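Local coordinates for protein IRMA (Escherichia coli CFT073, PDB 5EK5) that is a secreted virulence-associated protein with a fibronectin fold, described as an interleukin receptor mimic, that probably engages host interleukins, at residues B[9-14]-B[109-114]; B[29-34]-B[72-77]; B[42-47]-B[90-95]; B[21-26]-B[78-83]. One frame throughout, in Å; residues are numbered along the deposited sequence.

Interaction 1: B[9-14]-B[109-114]. With EDO (1,2-ethanediol), chain F.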
loop_
_atom_site.group_PDB
_atom_site.type_symbol
_atom_site.label_atom_id
_atom_site.label_comp_id
_atom_site.label_asym_id
_atom_site.label_seq_id
_atom_site.Cartn_x
_atom_site.Cartn_y
_atom_site.Cartn_z
ATOM N N ILE B 9 -7.268 -11.233 -5.025
ATOM C CA ILE B 9 -6.968 -9.876 -5.467
ATOM C C ILE B 9 -6.844 -8.948 -4.273
ATOM O O ILE B 9 -7.836 -8.620 -3.623
ATOM C CB ILE B 9 -8.058 -9.302 -6.397
ATOM C CG1 ILE B 9 -8.250 -10.184 -7.625
ATOM C CG2 ILE B 9 -7.709 -7.880 -6.819
ATOM C CD1 ILE B 9 -9.465 -9.817 -8.439
ATOM N N SER B 10 -5.625 -8.505 -3.997
ATOM C CA SER B 10 -5.432 -7.420 -3.061
ATOM C C SER B 10 -5.738 -6.144 -3.825
ATOM O O SER B 10 -5.436 -6.033 -5.014
ATOM C CB SER B 10 -4.013 -7.410 -2.500
ATOM O OG SER B 10 -3.097 -6.936 -3.468
ATOM N N ILE B 11 -6.345 -5.181 -3.149
ATOM C CA ILE B 11 -6.717 -3.945 -3.808
ATOM C C ILE B 11 -6.514 -2.787 -2.846
ATOM O O ILE B 11 -6.898 -2.847 -1.676
ATOM C CB ILE B 11 -8.176 -3.994 -4.328
ATOM C CG1 ILE B 11 -8.544 -2.692 -5.042
ATOM C CG2 ILE B 11 -9.153 -4.302 -3.200
ATOM C CD1 ILE B 11 -9.832 -2.775 -5.832
ATOM N N ARG B 12 -5.861 -1.747 -3.343
ATOM C CA ARG B 12 -5.575 -0.572 -2.542
ATOM C C ARG B 12 -5.527 0.671 -3.409
ATOM O O ARG B 12 -5.244 0.597 -4.604
ATOM C CB ARG B 12 -4.256 -0.756 -1.784
ATOM C CG ARG B 12 -3.022 -0.852 -2.674
ATOM C CD ARG B 12 -1.778 -1.177 -1.851
ATOM N NE ARG B 12 -0.560 -1.183 -2.655
ATOM C CZ ARG B 12 0.250 -0.140 -2.801
ATOM N NH1 ARG B 12 -0.023 1.008 -2.197
ATOM N NH2 ARG B 12 1.336 -0.245 -3.554
ATOM N N ASN B 13 -5.802 1.813 -2.794
ATOM C CA ASN B 13 -5.740 3.088 -3.481
ATOM C C ASN B 13 -4.318 3.633 -3.433
ATOM O O ASN B 13 -3.732 3.761 -2.357
ATOM C CB ASN B 13 -6.721 4.075 -2.853
ATOM C CG ASN B 13 -6.513 5.489 -3.333
ATOM O OD1 ASN B 13 -6.275 6.397 -2.537
ATOM N ND2 ASN B 13 -6.612 5.690 -4.641
ATOM N N THR B 14 -3.762 3.941 -4.600
ATOM C CA THR B 14 -2.349 4.296 -4.702
ATOM C C THR B 14 -2.107 5.759 -5.060
ATOM O O THR B 14 -0.995 6.262 -4.887
ATOM C CB THR B 14 -1.635 3.425 -5.748
ATOM O OG1 THR B 14 -2.335 3.510 -6.996
ATOM C CG2 THR B 14 -1.563 1.981 -5.283
ATOM N N SER B 109 -15.457 -12.098 -1.829
ATOM C CA SER B 109 -14.497 -12.683 -0.894
ATOM C C SER B 109 -13.093 -12.757 -1.489
ATOM O O SER B 109 -12.105 -12.859 -0.760
ATOM C CB SER B 109 -14.957 -14.077 -0.463
ATOM O OG SER B 109 -15.191 -14.909 -1.586
ATOM N N VAL B 110 -13.017 -12.705 -2.814
ATOM C CA VAL B 110 -11.745 -12.729 -3.527
ATOM C C VAL B 110 -10.870 -11.535 -3.144
ATOM O O VAL B 110 -9.644 -11.646 -3.053
ATOM C CB VAL B 110 -11.977 -12.733 -5.059
ATOM C CG1 VAL B 110 -10.695 -12.403 -5.814
ATOM C CG2 VAL B 110 -12.526 -14.072 -5.507
ATOM N N PHE B 111 -11.512 -10.400 -2.882
ATOM C CA PHE B 111 -10.793 -9.161 -2.602
ATOM C C PHE B 111 -10.114 -9.133 -1.237
ATOM O O PHE B 111 -10.660 -9.603 -0.239
ATOM C CB PHE B 111 -11.736 -7.963 -2.721
ATOM C CG PHE B 111 -12.114 -7.631 -4.134
ATOM C CD1 PHE B 111 -11.188 -7.061 -4.993
ATOM C CD2 PHE B 111 -13.393 -7.880 -4.603
ATOM C CE1 PHE B 111 -11.529 -6.753 -6.297
ATOM C CE2 PHE B 111 -13.742 -7.573 -5.906
ATOM C CZ PHE B 111 -12.810 -7.009 -6.753
ATOM N N ASP B 112 -8.911 -8.570 -1.215
ATOM C CA ASP B 112 -8.189 -8.317 0.022
ATOM C C ASP B 112 -7.939 -6.813 0.122
ATOM O O ASP B 112 -6.850 -6.339 -0.198
ATOM C CB ASP B 112 -6.873 -9.093 0.035
ATOM C CG ASP B 112 -6.162 -9.025 1.367
ATOM O OD1 ASP B 112 -6.814 -8.676 2.367
ATOM O OD2 ASP B 112 -4.948 -9.317 1.415
ATOM N N PRO B 113 -8.951 -6.059 0.576
ATOM C CA PRO B 113 -8.948 -4.593 0.536
ATOM C C PRO B 113 -8.057 -3.943 1.590
ATOM O O PRO B 113 -7.827 -4.529 2.639
ATOM C CB PRO B 113 -10.411 -4.247 0.801
ATOM C CG PRO B 113 -10.864 -5.334 1.707
ATOM C CD PRO B 113 -10.165 -6.582 1.227
ATOM N N GLN B 114 -7.570 -2.739 1.314
ATOM C CA GLN B 114 -6.890 -1.960 2.340
ATOM C C GLN B 114 -7.909 -1.226 3.207
ATOM O O GLN B 114 -8.248 -0.075 2.926
ATOM C CB GLN B 114 -5.907 -0.970 1.708
ATOM C CG GLN B 114 -4.897 -0.430 2.701
ATOM C CD GLN B 114 -3.919 0.568 2.113
ATOM O OE1 GLN B 114 -4.189 1.208 1.099
ATOM N NE2 GLN B 114 -2.753 0.680 2.741
HETATM C C1 EDO F . -8.007 -6.996 4.566
HETATM O O1 EDO F . -9.108 -6.220 4.951
HETATM C C2 EDO F . -6.722 -6.296 5.000
HETATM O O2 EDO F . -5.859 -6.242 3.898
HETATM O O HOH W 1 -2.305 2.032 -0.275
HETATM O O HOH W 2 -6.344 1.757 -0.119
#
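I9, S10 and I11 of strand 9-19 pair with F111, D112 and P113 in a short parallel ladder at the edge of the mixed sheet of this fibronectin-like fold. I9 N donates to V110 O (3.1 Å) and I9 O takes D112 N; I11 N donates to D112 O, while Q114 N reaches I11 O (3.1 Å). I9 CG1 rests on V110 CG1 at 3.8 Å. On the face that carries I9, I11 and F111, F111 lies side by side with I9, and its CD1 also meets I11 CG2 at 3.9 Å: I11 CG1 runs anti to the backbone N (chi1 -179°), which leaves the CG2 methyl against the ring. Beyond the ladder, Q114 extends fully past CG, laying OE1 3.5 Å from R12 CB. There OE1 accepts from two waters: one is donated to by N13 N (2.7 Å), the other by R12 NH1 (3.2 Å) and also donates to N13 O. D112 has its main polar partner in Y8, and N13 OD1 in Y116 and L119 of the second subunit. The chemistry changes along the pair: apolar packing of F111 gives way to a hydrated end, where water links Q114 to N13 beside the subunit interface.

Interaction 2: B[29-34]-B[72-77]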
loop_
_atom_site.group_PDB
_atom_site.type_symbol
_atom_site.label_atom_id
_atom_site.label_comp_id
_atom_site.label_asym_id
_atom_site.label_seq_id
_atom_site.Cartn_x
_atom_site.Cartn_y
_atom_site.Cartn_z
ATOM N N ARG B 29 -4.544 -0.067 -7.432
ATOM C CA ARG B 29 -3.712 -1.168 -7.886
ATOM C C ARG B 29 -4.311 -2.494 -7.442
ATOM O O ARG B 29 -4.624 -2.682 -6.261
ATOM C CB ARG B 29 -2.283 -1.036 -7.380
ATOM C CG ARG B 29 -1.371 -2.148 -7.882
ATOM C CD ARG B 29 0.030 -1.953 -7.367
ATOM N NE ARG B 29 0.622 -0.730 -7.901
ATOM C CZ ARG B 29 1.815 -0.257 -7.547
ATOM N NH1 ARG B 29 2.553 -0.901 -6.656
ATOM N NH2 ARG B 29 2.274 0.863 -8.089
ATOM N N LEU B 30 -4.476 -3.407 -8.392
ATOM C CA LEU B 30 -4.970 -4.738 -8.074
ATOM C C LEU B 30 -3.821 -5.717 -8.251
ATOM O O LEU B 30 -3.069 -5.631 -9.213
ATOM C CB LEU B 30 -6.157 -5.117 -8.966
ATOM C CG LEU B 30 -7.544 -4.550 -8.635
ATOM C CD1 LEU B 30 -7.578 -3.041 -8.834
ATOM C CD2 LEU B 30 -8.632 -5.216 -9.463
ATOM N N ASP B 31 -3.693 -6.646 -7.312
ATOM C CA ASP B 31 -2.545 -7.543 -7.277
ATOM C C ASP B 31 -2.966 -8.955 -6.888
ATOM O O ASP B 31 -3.637 -9.154 -5.878
ATOM C CB ASP B 31 -1.502 -7.004 -6.295
ATOM C CG ASP B 31 -0.175 -7.748 -6.359
ATOM O OD1 ASP B 31 -0.104 -8.838 -6.967
ATOM O OD2 ASP B 31 0.809 -7.234 -5.786
ATOM N N ASN B 32 -2.581 -9.933 -7.700
ATOM C CA ASN B 32 -2.912 -11.322 -7.399
ATOM C C ASN B 32 -1.852 -12.044 -6.559
ATOM O O ASN B 32 -1.871 -13.269 -6.436
ATOM C CB ASN B 32 -3.190 -12.072 -8.709
ATOM C CG ASN B 32 -1.925 -12.461 -9.455
ATOM O OD1 ASN B 32 -0.854 -11.881 -9.258
ATOM N ND2 ASN B 32 -2.053 -13.435 -10.345
ATOM N N GLY B 33 -0.942 -11.266 -5.974
ATOM C CA GLY B 33 0.052 -11.774 -5.042
ATOM C C GLY B 33 1.034 -12.788 -5.599
ATOM O O GLY B 33 1.801 -13.405 -4.853
ATOM N N GLY B 34 1.033 -12.940 -6.915
ATOM C CA GLY B 34 1.964 -13.828 -7.579
ATOM C C GLY B 34 1.364 -15.199 -7.820
ATOM O O GLY B 34 2.028 -16.086 -8.365
ATOM N N THR B 72 2.599 -9.645 -15.033
ATOM C CA THR B 72 1.267 -9.088 -15.126
ATOM C C THR B 72 0.483 -9.374 -13.850
ATOM O O THR B 72 -0.752 -9.415 -13.877
ATOM C CB THR B 72 0.503 -9.680 -16.332
ATOM O OG1 THR B 72 0.393 -11.099 -16.165
ATOM C CG2 THR B 72 1.238 -9.353 -17.611
ATOM N N ARG B 73 1.202 -9.543 -12.743
ATOM C CA ARG B 73 0.585 -9.820 -11.458
ATOM C C ARG B 73 -0.257 -8.654 -10.965
ATOM O O ARG B 73 -1.264 -8.869 -10.307
ATOM C CB ARG B 73 1.658 -10.232 -10.436
ATOM C CG ARG B 73 2.773 -9.205 -10.192
ATOM C CD ARG B 73 3.804 -9.755 -9.197
ATOM N NE ARG B 73 3.180 -10.110 -7.921
ATOM C CZ ARG B 73 3.169 -9.333 -6.843
ATOM N NH1 ARG B 73 3.749 -8.142 -6.870
ATOM N NH2 ARG B 73 2.579 -9.748 -5.731
ATOM N N THR B 74 0.144 -7.432 -11.301
ATOM C CA THR B 74 -0.646 -6.266 -10.958
ATOM C C THR B 74 -1.220 -5.569 -12.189
ATOM O O THR B 74 -0.700 -5.702 -13.299
ATOM C CB THR B 74 0.190 -5.233 -10.153
ATOM O OG1 THR B 74 1.091 -4.559 -11.039
ATOM C CG2 THR B 74 0.990 -5.911 -9.036
ATOM N N THR B 75 -2.298 -4.821 -11.962
ATOM C CA THR B 75 -2.868 -3.934 -12.960
ATOM C C THR B 75 -3.481 -2.729 -12.246
ATOM O O THR B 75 -3.845 -2.807 -11.069
ATOM C CB THR B 75 -3.928 -4.641 -13.824
ATOM O OG1 THR B 75 -4.271 -3.802 -14.932
ATOM C CG2 THR B 75 -5.180 -4.946 -13.018
ATOM N N ASP B 76 -3.581 -1.614 -12.956
ATOM C CA ASP B 76 -4.089 -0.382 -12.364
ATOM C C ASP B 76 -5.429 0.037 -12.964
ATOM O O ASP B 76 -5.608 0.018 -14.181
ATOM C CB ASP B 76 -3.063 0.736 -12.528
ATOM C CG ASP B 76 -1.808 0.492 -11.714
ATOM O OD1 ASP B 76 -1.916 -0.069 -10.602
ATOM O OD2 ASP B 76 -0.711 0.844 -12.196
ATOM N N ALA B 77 -6.370 0.398 -12.097
ATOM C CA ALA B 77 -7.690 0.850 -12.523
ATOM C C ALA B 77 -7.982 2.240 -11.968
ATOM O O ALA B 77 -7.424 2.637 -10.945
ATOM C CB ALA B 77 -8.754 -0.127 -12.079
#
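D31 and R73 meet obliquely, the carboxylate over one face of the guanidinium and the two planes 75° apart. This salt bridge (D31 OD2 to R73 NH2, 3.1 Å) is therefore made across a face, without the paired N-H geometry of coplanar groups. R73 gets there by folding back: its CG sits between N and carbonyl carbon (chi1 58°) and the chain bends again before NE, which sets G33 and G34 at the guanidinium edge. D31 OD1 is also held by G33 N (2.8 Å), an Asx turn, and N32 OD1 repeats the motif with G34 N (3.2 Å). T74 CG2 packs 3.4 Å from D31 CG. These turns lead out of strand 23-31 just where it pairs antiparallel with the edge strand 74-82; L30 and T75 form the hydrogen-bonded pair (L30 N to T75 O, 2.8 Å), and N32 N adds a bond to R73 O. On the same face as D31, R29 and D76 run side by side with their planes 33° apart, OD1 at the guanidinium edge. Their salt bridge is long, R29 NE standing 3.8 Å from D76 OD1, and neither atom has a hydrogen-bond partner. L30, on the other face, packs on I9, I11 and F66.

Interaction 3: B[42-47]-B[90-95]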
loop_
_atom_site.group_PDB
_atom_site.type_symbol
_atom_site.label_atom_id
_atom_site.label_comp_id
_atom_site.label_asym_id
_atom_site.label_seq_id
_atom_site.Cartn_x
_atom_site.Cartn_y
_atom_site.Cartn_z
ATOM N N LEU B 42 -12.428 -6.887 -15.393
ATOM C CA LEU B 42 -13.346 -6.755 -14.264
ATOM C C LEU B 42 -14.169 -5.473 -14.286
ATOM O O LEU B 42 -13.695 -4.423 -14.717
ATOM C CB LEU B 42 -12.579 -6.835 -12.940
ATOM C CG LEU B 42 -11.799 -8.124 -12.679
ATOM C CD1 LEU B 42 -11.055 -8.038 -11.358
ATOM C CD2 LEU B 42 -12.743 -9.310 -12.681
ATOM N N THR B 43 -15.406 -5.569 -13.809
ATOM C CA THR B 43 -16.232 -4.388 -13.586
ATOM C C THR B 43 -16.580 -4.264 -12.110
ATOM O O THR B 43 -17.311 -5.093 -11.567
ATOM C CB THR B 43 -17.532 -4.434 -14.404
ATOM O OG1 THR B 43 -17.217 -4.439 -15.801
ATOM C CG2 THR B 43 -18.399 -3.227 -14.090
ATOM N N ILE B 44 -16.065 -3.225 -11.463
ATOM C CA ILE B 44 -16.234 -3.087 -10.024
ATOM C C ILE B 44 -17.050 -1.850 -9.665
ATOM O O ILE B 44 -16.733 -0.742 -10.092
ATOM C CB ILE B 44 -14.870 -3.027 -9.315
ATOM C CG1 ILE B 44 -14.010 -4.227 -9.728
ATOM C CG2 ILE B 44 -15.054 -2.980 -7.808
ATOM C CD1 ILE B 44 -12.611 -4.212 -9.161
ATOM N N THR B 45 -18.109 -2.053 -8.886
ATOM C CA THR B 45 -18.969 -0.960 -8.446
ATOM C C THR B 45 -18.663 -0.542 -7.009
ATOM O O THR B 45 -18.754 -1.354 -6.087
ATOM C CB THR B 45 -20.453 -1.342 -8.556
ATOM O OG1 THR B 45 -20.749 -1.725 -9.905
ATOM C CG2 THR B 45 -21.328 -0.167 -8.169
ATOM N N LEU B 46 -18.312 0.727 -6.825
ATOM C CA LEU B 46 -17.908 1.233 -5.515
ATOM C C LEU B 46 -18.810 2.356 -5.004
ATOM O O LEU B 46 -19.168 3.263 -5.754
ATOM C CB LEU B 46 -16.461 1.729 -5.562
ATOM C CG LEU B 46 -15.375 0.699 -5.878
ATOM C CD1 LEU B 46 -15.147 0.603 -7.383
ATOM C CD2 LEU B 46 -14.084 1.041 -5.157
ATOM N N GLN B 47 -19.177 2.283 -3.727
ATOM C CA GLN B 47 -19.792 3.415 -3.038
ATOM C C GLN B 47 -18.726 4.330 -2.448
ATOM O O GLN B 47 -17.927 3.902 -1.615
ATOM C CB GLN B 47 -20.729 2.950 -1.920
ATOM C CG GLN B 47 -22.117 2.538 -2.368
ATOM C CD GLN B 47 -22.986 2.096 -1.203
ATOM O OE1 GLN B 47 -22.480 1.713 -0.147
ATOM N NE2 GLN B 47 -24.298 2.159 -1.384
ATOM N N THR B 90 -14.120 3.997 0.308
ATOM C CA THR B 90 -14.914 3.389 -0.755
ATOM C C THR B 90 -15.275 1.963 -0.362
ATOM O O THR B 90 -14.474 1.260 0.252
ATOM C CB THR B 90 -14.169 3.370 -2.112
ATOM O OG1 THR B 90 -12.940 2.642 -1.985
ATOM C CG2 THR B 90 -13.872 4.781 -2.587
ATOM N N GLU B 91 -16.484 1.535 -0.706
ATOM C CA GLU B 91 -16.899 0.171 -0.412
ATOM C C GLU B 91 -17.275 -0.567 -1.689
ATOM O O GLU B 91 -18.125 -0.112 -2.455
ATOM C CB GLU B 91 -18.069 0.158 0.573
ATOM C CG GLU B 91 -18.650 -1.223 0.815
ATOM C CD GLU B 91 -19.509 -1.287 2.064
ATOM O OE1 GLU B 91 -18.988 -0.993 3.160
ATOM O OE2 GLU B 91 -20.703 -1.632 1.949
ATOM N N ILE B 92 -16.630 -1.706 -1.909
ATOM C CA ILE B 92 -16.932 -2.545 -3.057
ATOM C C ILE B 92 -18.225 -3.292 -2.783
ATOM O O ILE B 92 -18.313 -4.055 -1.823
ATOM C CB ILE B 92 -15.801 -3.546 -3.351
ATOM C CG1 ILE B 92 -14.472 -2.811 -3.531
ATOM C CG2 ILE B 92 -16.136 -4.382 -4.579
ATOM C CD1 ILE B 92 -13.276 -3.729 -3.665
ATOM N N ILE B 93 -19.232 -3.060 -3.619
ATOM C CA ILE B 93 -20.537 -3.671 -3.404
ATOM C C ILE B 93 -20.910 -4.677 -4.488
ATOM O O ILE B 93 -21.827 -5.477 -4.304
ATOM C CB ILE B 93 -21.645 -2.605 -3.332
ATOM C CG1 ILE B 93 -21.746 -1.855 -4.660
ATOM C CG2 ILE B 93 -21.383 -1.636 -2.190
ATOM C CD1 ILE B 93 -22.932 -0.917 -4.746
ATOM N N LYS B 94 -20.201 -4.639 -5.612
ATOM C CA LYS B 94 -20.452 -5.591 -6.690
ATOM C C LYS B 94 -19.242 -5.716 -7.612
ATOM O O LYS B 94 -18.477 -4.765 -7.773
ATOM C CB LYS B 94 -21.696 -5.175 -7.475
ATOM C CG LYS B 94 -22.771 -6.248 -7.503
ATOM C CD LYS B 94 -24.149 -5.652 -7.753
ATOM C CE LYS B 94 -24.742 -5.114 -6.453
ATOM N NZ LYS B 94 -26.210 -5.340 -6.325
ATOM N N ALA B 95 -19.069 -6.892 -8.208
ATOM C CA ALA B 95 -17.971 -7.115 -9.147
ATOM C C ALA B 95 -18.326 -8.104 -10.258
ATOM O O ALA B 95 -18.934 -9.146 -10.010
ATOM C CB ALA B 95 -16.736 -7.591 -8.397
#
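I93 lies against T45 and Q47, and its side chain can be followed outward. CB begins 4.2 Å from T45 O. CG1, placed between the backbone N and the carbonyl carbon (chi1 63°), drops to 3.4 Å from that same T45 O and also touches T45 CG2. The other branch, CG2, lies near the Q47 amide, 4.1 Å from OE1, with the two side chains crossing at about a right angle. CD1 at the tip ends 3.9 Å from T45 CG2, so the isoleucine lies across the threonine methyl. Its backbone explains the position: T45 pairs with K94 but L46 with I92, leaving I93 as the extra residue of a beta bulge, with I93 psi near -16°. I93 N still bonds T45 O (3.0 Å), T45 N reaches K94 O, and Q47 and E91 bond to each other in both directions. On the face opposite T45 and Q47, I44 CG2 meets I92 CG2 at 3.7 Å; I44, I92 and A95 also touch F111 of the facing sheet. L46 CD2 packs on T90 OG1 at 3.7 Å. E91 OE1 bonds T122 of the second subunit, where T90 and E91 continue the sheet in a parallel ladder. Antiparallel strands with one apolar face turned to a second sheet are what a two-sheet beta sandwich requires, consistent with the fibronectin fold of this protein.

Interaction 4: B[21-26]-B[78-83]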
loop_
_atom_site.group_PDB
_atom_site.type_symbol
_atom_site.label_atom_id
_atom_site.label_comp_id
_atom_site.label_asym_id
_atom_site.label_seq_id
_atom_site.Cartn_x
_atom_site.Cartn_y
_atom_site.Cartn_z
ATOM N N GLY B 21 -11.808 19.858 -15.727
ATOM C CA GLY B 21 -13.237 19.684 -15.560
ATOM C C GLY B 21 -13.609 19.316 -14.135
ATOM O O GLY B 21 -14.691 18.784 -13.887
ATOM N N ASN B 22 -12.703 19.609 -13.204
ATOM C CA ASN B 22 -12.877 19.282 -11.790
ATOM C C ASN B 22 -13.219 17.807 -11.588
ATOM O O ASN B 22 -14.207 17.461 -10.943
ATOM C CB ASN B 22 -13.956 20.172 -11.166
ATOM C CG ASN B 22 -14.023 20.040 -9.655
ATOM O OD1 ASN B 22 -12.995 19.985 -8.978
ATOM N ND2 ASN B 22 -15.238 19.985 -9.119
ATOM N N ILE B 23 -12.398 16.942 -12.168
ATOM C CA ILE B 23 -12.545 15.505 -11.988
ATOM C C ILE B 23 -11.412 14.968 -11.124
ATOM O O ILE B 23 -10.259 15.361 -11.290
ATOM C CB ILE B 23 -12.563 14.762 -13.343
ATOM C CG1 ILE B 23 -13.755 15.219 -14.184
ATOM C CG2 ILE B 23 -12.631 13.257 -13.136
ATOM C CD1 ILE B 23 -15.096 14.888 -13.568
ATOM N N CYS B 24 -11.741 14.080 -10.193
ATOM C CA CYS B 24 -10.708 13.390 -9.442
ATOM C C CYS B 24 -10.672 11.947 -9.913
ATOM O O CYS B 24 -11.707 11.289 -10.018
ATOM C CB CYS B 24 -10.972 13.465 -7.936
ATOM S SG CYS B 24 -10.167 14.852 -7.096
ATOM N N ALA B 25 -9.472 11.466 -10.211
ATOM C CA ALA B 25 -9.283 10.090 -10.634
ATOM C C ALA B 25 -8.564 9.329 -9.535
ATOM O O ALA B 25 -7.384 9.567 -9.274
ATOM C CB ALA B 25 -8.502 10.027 -11.937
ATOM N N TYR B 26 -9.280 8.429 -8.876
ATOM C CA TYR B 26 -8.668 7.608 -7.843
ATOM C C TYR B 26 -8.095 6.340 -8.456
ATOM O O TYR B 26 -8.816 5.543 -9.055
ATOM C CB TYR B 26 -9.678 7.281 -6.743
ATOM C CG TYR B 26 -10.337 8.516 -6.166
ATOM C CD1 TYR B 26 -9.713 9.262 -5.174
ATOM C CD2 TYR B 26 -11.581 8.938 -6.618
ATOM C CE1 TYR B 26 -10.306 10.392 -4.647
ATOM C CE2 TYR B 26 -12.184 10.069 -6.097
ATOM C CZ TYR B 26 -11.541 10.791 -5.111
ATOM O OH TYR B 26 -12.134 11.916 -4.589
ATOM N N PHE B 78 -8.867 2.972 -12.636
ATOM C CA PHE B 78 -9.162 4.337 -12.222
ATOM C C PHE B 78 -10.650 4.566 -11.989
ATOM O O PHE B 78 -11.494 4.135 -12.774
ATOM C CB PHE B 78 -8.626 5.318 -13.262
ATOM C CG PHE B 78 -7.132 5.314 -13.362
ATOM C CD1 PHE B 78 -6.483 4.410 -14.186
ATOM C CD2 PHE B 78 -6.372 6.192 -12.609
ATOM C CE1 PHE B 78 -5.105 4.391 -14.271
ATOM C CE2 PHE B 78 -4.995 6.183 -12.694
ATOM C CZ PHE B 78 -4.360 5.277 -13.522
ATOM N N LEU B 79 -10.953 5.253 -10.894
ATOM C CA LEU B 79 -12.320 5.609 -10.548
ATOM C C LEU B 79 -12.520 7.116 -10.669
ATOM O O LEU B 79 -11.903 7.892 -9.937
ATOM C CB LEU B 79 -12.649 5.131 -9.134
ATOM C CG LEU B 79 -14.058 5.421 -8.627
ATOM C CD1 LEU B 79 -15.053 4.906 -9.637
ATOM C CD2 LEU B 79 -14.271 4.751 -7.288
ATOM N N GLU B 80 -13.364 7.522 -11.613
ATOM C CA GLU B 80 -13.629 8.937 -11.863
ATOM C C GLU B 80 -14.918 9.467 -11.238
ATOM O O GLU B 80 -15.974 8.843 -11.338
ATOM C CB GLU B 80 -13.679 9.206 -13.367
ATOM C CG GLU B 80 -12.364 9.030 -14.094
ATOM C CD GLU B 80 -12.376 9.706 -15.452
ATOM O OE1 GLU B 80 -12.913 10.832 -15.552
ATOM O OE2 GLU B 80 -11.854 9.115 -16.417
ATOM N N THR B 81 -14.814 10.622 -10.591
ATOM C CA THR B 81 -15.979 11.331 -10.077
ATOM C C THR B 81 -15.610 12.798 -9.880
ATOM O O THR B 81 -14.430 13.138 -9.808
ATOM C CB THR B 81 -16.489 10.742 -8.750
ATOM O OG1 THR B 81 -17.761 11.320 -8.425
ATOM C CG2 THR B 81 -15.504 11.020 -7.627
ATOM N N GLU B 82 -16.615 13.665 -9.803
ATOM C CA GLU B 82 -16.372 15.080 -9.541
ATOM C C GLU B 82 -15.643 15.291 -8.217
ATOM O O GLU B 82 -16.078 14.810 -7.171
ATOM C CB GLU B 82 -17.677 15.875 -9.553
ATOM C CG GLU B 82 -17.449 17.372 -9.408
ATOM C CD GLU B 82 -18.725 18.184 -9.498
ATOM O OE1 GLU B 82 -19.815 17.582 -9.599
ATOM O OE2 GLU B 82 -18.635 19.430 -9.480
ATOM N N CYS B 83 -14.527 16.012 -8.277
ATOM C CA CYS B 83 -13.601 16.127 -7.156
ATOM C C CYS B 83 -14.180 16.965 -6.011
ATOM O O CYS B 83 -13.522 17.178 -4.993
ATOM C CB CYS B 83 -12.276 16.729 -7.635
ATOM S SG CYS B 83 -10.910 16.632 -6.456
#
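The Y26 ring receives T81 at its edge: T81 CG2 lies near the ring plane, 3.8 Å from Y26 CE2, and T81 holds that methyl between its N and carbonyl carbon. The ring of F78 is met obliquely by A25 CB, 4.4 Å from F78 CD2. At the far end the amide of N22 and the carboxylate of E82 stand almost perpendicular, 86° apart, joined by a weak bond from N22 ND2 to E82 OE2 at 3.5 Å; the closer approach is N22 ND2 to E82 CG. Between these ends run the antiparallel bonds: Y26 and L79 grip each other both ways, as do C24 and T81 (C24 N to T81 O, 2.9 Å), and C83 N completes the run on N22 O, where strand 74-82 has ended. The disulfide (C24 SG to C83 SG, 2.0 Å) joins C24, inside the ladder and paired with T81, to C83, one residue past the strand. Its S-S torsion is only -26°, far from the usual near-90° value and consistent with strain. I23 CG2 also packs against E80 OE1, 3.4 Å away. No helices surround this end: W18 of strand 9-19 lies against C24 and C83, L79 and T81 face L46, L48 and V57 of the other sheet, and Y26 packs on L119 of the second subunit.

In the fold
Segment 9-14 lies near the N terminus and is not paired with 109-114 until nearly the end of the chain, so interaction 1 closes a loop enclosing the other three. Within it, interaction 4 joins strands 23-31 and 74-82 at the disulfide end, and interaction 2, nested inside that loop, joins the same two strands at the other end, about 21 Å away between centres. Interaction 3 closes 42-47 on 90-95 and crosses both, because its segments alternate with theirs. Interactions 1, 2 and 4 thus build one sheet and interaction 3 the other; F111, L30 and L79 reach I44, L42 and L46 across the core, packing the two sheets against each other.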